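Local structure of probable quinone reductase Qor (NADPH:quinone reductase) (Zeta-crystallin homolog protein) (Mycobacterium tuberculosis, 4RVS) at residues Gly66-Val71 and Thr80-Gly85; Leu159-Thr164 and Glu294-Ala299. The protein probably catalyses the NADPH-dependent reduction of quinones, as a zeta-crystallin homologue of the medium-chain dehydrogenase/reductase type. All blocks are in the same frame, centred on the assembly; numbering follows the deposited sequence.

In the fold
Both contacts lie within one chain and are only partly buried, their centres about 28 Å apart and their nearest atoms about 15 Å apart, so neither touches the other. Contact 1 sits toward the periphery, about 23 Å from the chain centre, and is local: strand 64-71 of the GroES-like part meets the loop that leads to strand 87-90. Contact 2 lies deeper, about 13 Å from that centre, and brings helix 154-165 of the Rossmann-type part against a connection more than a hundred residues later. Valine and isoleucine methyls with one backbone bond make up the first; a glutamine amide, two waters and a tryptophan face make up the second.

Contact 1: residues Gly66-Val71 and Thr80-Gly85; sequences GTVEAV and TAISVG
V68 meets V84 where strand 64-71 is approached by the returning loop, the end-to-end directions of the touching parts lying 119° apart and the two CA atoms 4.8 Å from each other. The direct hydrogen bond runs from G85 N to V68 O, 2.8 Å long with an angle of 160° at the hydrogen, and it uses a lone pair in the carbonyl plane. V68 points its side chain toward the loop and splits it between two neighbours: CG2 meets I82 CG2 at 3.7 Å, the side chains crossing at about a right angle, while CG1 lies against the backbone of V84. Branching at CB suits both the strand and this double duty. The strand carries a classic beta bulge, with E69 and A70 both facing L32 of strand 30-35 in the GroES-like fold. Across this bulged part lies V84: its CG1, anti to the backbone N (chi1 170°), comes 3.5 Å from V68 O, while CG2 is 4.0 Å from A70 CA. G85 has a positive phi, a conformation in which a CB would press on the preceding carbonyl oxygen. Upstream, T80 OG1 accepts from I82 N at 3.1 Å, an ST turn that bends the chain before I82, whose side chain also packs on V88, T108 and K110.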
# COMPACT_ATOMS: atom_id res chain seq x y z
N GLY A 66 12.15 -31.31 14.15
CA GLY A 66 12.78 -32.31 14.98
C GLY A 66 12.88 -31.84 16.41
O GLY A 66 12.21 -30.88 16.80
N THR A 67 13.70 -32.51 17.20
CA THR A 67 13.84 -32.13 18.60
C THR A 67 15.15 -31.40 18.84
O THR A 67 16.16 -31.68 18.18
CB THR A 67 13.76 -33.35 19.52
OG1 THR A 67 14.63 -34.38 19.02
CG2 THR A 67 12.33 -33.88 19.56
N VAL A 68 15.14 -30.47 19.79
CA VAL A 68 16.34 -29.73 20.13
C VAL A 68 17.27 -30.60 20.98
O VAL A 68 16.93 -30.99 22.10
CB VAL A 68 16.00 -28.41 20.86
CG1 VAL A 68 17.26 -27.71 21.31
CG2 VAL A 68 15.19 -27.50 19.94
N GLU A 69 18.43 -30.92 20.42
CA GLU A 69 19.45 -31.74 21.08
C GLU A 69 20.34 -30.89 21.98
O GLU A 69 20.76 -31.33 23.05
CB GLU A 69 20.35 -32.42 20.04
CG GLU A 69 19.81 -33.70 19.44
CD GLU A 69 19.96 -34.90 20.37
OE1 GLU A 69 18.92 -35.50 20.71
OE2 GLU A 69 21.10 -35.23 20.75
N ALA A 70 20.64 -29.68 21.52
CA ALA A 70 21.57 -28.81 22.22
C ALA A 70 21.39 -27.38 21.74
O ALA A 70 20.78 -27.15 20.69
CB ALA A 70 23.02 -29.26 22.00
N VAL A 71 21.90 -26.42 22.50
CA VAL A 71 21.88 -25.03 22.06
C VAL A 71 23.30 -24.49 21.98
O VAL A 71 24.19 -24.93 22.72
CB VAL A 71 21.00 -24.13 22.98
CG1 VAL A 71 19.58 -24.66 23.05
CG2 VAL A 71 21.61 -24.02 24.37
N THR A 80 14.56 -16.67 23.84
CA THR A 80 13.73 -17.70 23.23
C THR A 80 13.06 -18.62 24.26
O THR A 80 13.65 -18.94 25.30
CB THR A 80 14.53 -18.56 22.22
OG1 THR A 80 13.65 -19.49 21.58
CG2 THR A 80 15.64 -19.33 22.92
N ALA A 81 11.84 -19.03 23.96
CA ALA A 81 11.11 -19.99 24.80
C ALA A 81 11.61 -21.42 24.54
O ALA A 81 11.28 -22.35 25.29
CB ALA A 81 9.62 -19.89 24.53
N ILE A 82 12.39 -21.59 23.48
CA ILE A 82 12.85 -22.92 23.07
C ILE A 82 13.89 -23.50 24.03
O ILE A 82 14.85 -22.83 24.40
CB ILE A 82 13.42 -22.89 21.64
CG1 ILE A 82 12.32 -22.54 20.64
CG2 ILE A 82 14.02 -24.24 21.28
CD1 ILE A 82 12.83 -22.29 19.23
N SER A 83 13.69 -24.76 24.42
CA SER A 83 14.56 -25.45 25.36
C SER A 83 14.95 -26.81 24.79
O SER A 83 14.24 -27.34 23.93
CB SER A 83 13.85 -25.64 26.71
OG SER A 83 13.39 -24.40 27.24
N VAL A 84 16.06 -27.37 25.25
CA VAL A 84 16.46 -28.73 24.87
C VAL A 84 15.30 -29.70 25.09
O VAL A 84 14.62 -29.65 26.12
CB VAL A 84 17.70 -29.20 25.66
CG1 VAL A 84 17.95 -30.68 25.45
CG2 VAL A 84 18.92 -28.40 25.24
N GLY A 85 15.04 -30.56 24.10
CA GLY A 85 13.95 -31.51 24.20
C GLY A 85 12.69 -31.09 23.45
O GLY A 85 11.86 -31.95 23.13

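Contact 2: residues Leu159-Thr164 and Glu294-Ala299; sequences LTQWAT and EAITVA
Helix 154-165, which follows the glycine-rich turn of the Rossmann-type nucleotide-binding fold, meets through Q161 and W162 the connection between helix 277-292 and strand 300-305. Q161 reaches T297 with its side-chain amide, the two side chains crossing at about a right angle, and pairs with both polar backbone atoms of T297. T297 N donates to Q161 OE1 at 2.9 Å, tilted 21° from the carbonyl plane, and Q161 NE2 returns a bond to T297 O at 3.1 Å, nearly straight at 168° and within the plane of its own amide. A glutamine suits this place because one flat group supplies an acceptor and a donor together, and the paired bonds fix which end of the amide is oxygen. T297 OG1 adds a weak bond to the same OE1. Water extends the junction: one molecule donates to Q161 O and A295 O, and a second donates to Q161 OE1, at 2.6 Å, and to A295 O. Just before A295, E294 closes helix 277-292 with a Schellman motif, its positive phi turning the chain toward A295 and I296. W162 contributes one ring face. With chi1 at -150° its indole is carried beside I296, whose CD1 stands 3.4 Å above the ring plane, a CH-pi contact 3.8 Å from the centroid of the five-membered ring; CD2 is the nearest ring atom, at 3.5 Å. The longer isoleucine branch, extended beyond CG1, sets CD1 over the indole, while the residue also packs on L287, A290 and I291 of helix 277-292. H131 of helix 117-137 also meets the W162 ring. The side chain of Q161 lies about 8 Å from G154, an NADPH-binding residue, with no cofactor bound here.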
# COMPACT_ATOMS: atom_id res chain seq x y z
N LEU A 159 -3.48 -19.92 1.77
CA LEU A 159 -4.16 -18.63 1.72
C LEU A 159 -5.67 -18.84 1.66
O LEU A 159 -6.42 -18.19 2.38
CB LEU A 159 -3.71 -17.82 0.51
CG LEU A 159 -2.38 -17.08 0.67
CD1 LEU A 159 -1.97 -16.47 -0.66
CD2 LEU A 159 -2.48 -16.02 1.72
N THR A 160 -6.09 -19.75 0.80
CA THR A 160 -7.52 -19.99 0.61
C THR A 160 -8.20 -20.53 1.88
O THR A 160 -9.24 -20.03 2.29
CB THR A 160 -7.76 -20.93 -0.58
OG1 THR A 160 -7.18 -20.34 -1.76
CG2 THR A 160 -9.24 -21.15 -0.81
N GLN A 161 -7.61 -21.55 2.50
CA GLN A 161 -8.21 -22.14 3.69
C GLN A 161 -8.22 -21.17 4.85
O GLN A 161 -9.20 -21.08 5.58
CB GLN A 161 -7.46 -23.39 4.13
CG GLN A 161 -7.34 -24.49 3.11
CD GLN A 161 -6.49 -25.61 3.65
OE1 GLN A 161 -6.81 -26.19 4.69
NE2 GLN A 161 -5.39 -25.91 2.97
N TRP A 162 -7.10 -20.47 5.04
CA TRP A 162 -6.99 -19.53 6.16
C TRP A 162 -7.95 -18.36 6.00
O TRP A 162 -8.64 -17.99 6.94
CB TRP A 162 -5.55 -19.03 6.30
CG TRP A 162 -5.18 -18.68 7.71
CD1 TRP A 162 -6.03 -18.40 8.74
CD2 TRP A 162 -3.85 -18.62 8.25
NE1 TRP A 162 -5.31 -18.16 9.89
CE2 TRP A 162 -3.97 -18.28 9.61
CE3 TRP A 162 -2.58 -18.81 7.71
CZ2 TRP A 162 -2.86 -18.14 10.45
CZ3 TRP A 162 -1.48 -18.67 8.53
CH2 TRP A 162 -1.62 -18.34 9.89
N ALA A 163 -7.99 -17.78 4.80
CA ALA A 163 -8.88 -16.64 4.58
C ALA A 163 -10.34 -17.07 4.78
O ALA A 163 -11.12 -16.35 5.40
CB ALA A 163 -8.67 -16.06 3.19
N THR A 164 -10.69 -18.26 4.29
CA THR A 164 -12.05 -18.75 4.45
C THR A 164 -12.39 -18.91 5.94
O THR A 164 -13.46 -18.51 6.39
CB THR A 164 -12.27 -20.08 3.70
OG1 THR A 164 -11.99 -19.89 2.30
CG2 THR A 164 -13.70 -20.54 3.85
N GLU A 294 -7.38 -27.88 12.72
CA GLU A 294 -7.79 -28.40 11.42
C GLU A 294 -8.54 -27.35 10.58
O GLU A 294 -9.32 -27.69 9.69
CB GLU A 294 -8.60 -29.70 11.59
CG GLU A 294 -7.92 -30.66 12.57
CD GLU A 294 -8.70 -31.94 12.80
OE1 GLU A 294 -8.37 -32.67 13.76
OE2 GLU A 294 -9.63 -32.24 12.02
N ALA A 295 -8.28 -26.08 10.87
CA ALA A 295 -8.73 -24.99 10.02
C ALA A 295 -7.84 -24.92 8.79
O ALA A 295 -8.28 -24.50 7.72
CB ALA A 295 -8.69 -23.68 10.78
N ILE A 296 -6.58 -25.33 8.95
CA ILE A 296 -5.66 -25.46 7.83
C ILE A 296 -5.15 -26.90 7.79
O ILE A 296 -4.76 -27.45 8.82
CB ILE A 296 -4.45 -24.51 7.99
CG1 ILE A 296 -4.91 -23.05 7.97
CG2 ILE A 296 -3.41 -24.75 6.90
CD1 ILE A 296 -3.82 -22.09 8.38
N THR A 297 -5.19 -27.53 6.62
CA THR A 297 -4.65 -28.87 6.44
C THR A 297 -3.60 -28.83 5.34
O THR A 297 -3.74 -28.09 4.36
CB THR A 297 -5.75 -29.89 6.06
OG1 THR A 297 -6.33 -29.54 4.80
CG2 THR A 297 -6.84 -29.90 7.11
N VAL A 298 -2.52 -29.59 5.50
CA VAL A 298 -1.48 -29.64 4.49
C VAL A 298 -1.24 -31.09 4.12
O VAL A 298 -0.78 -31.88 4.95
CB VAL A 298 -0.17 -29.00 4.97
CG1 VAL A 298 0.92 -29.17 3.93
CG2 VAL A 298 -0.37 -27.52 5.27
N ALA A 299 -1.56 -31.45 2.89
CA ALA A 299 -1.44 -32.83 2.43
C ALA A 299 0.02 -33.22 2.22
O ALA A 299 0.76 -32.51 1.54
CB ALA A 299 -2.23 -33.04 1.14
O HOH W 1 -10.46 -23.32 6.27
O HOH W 2 -9.20 -26.56 5.56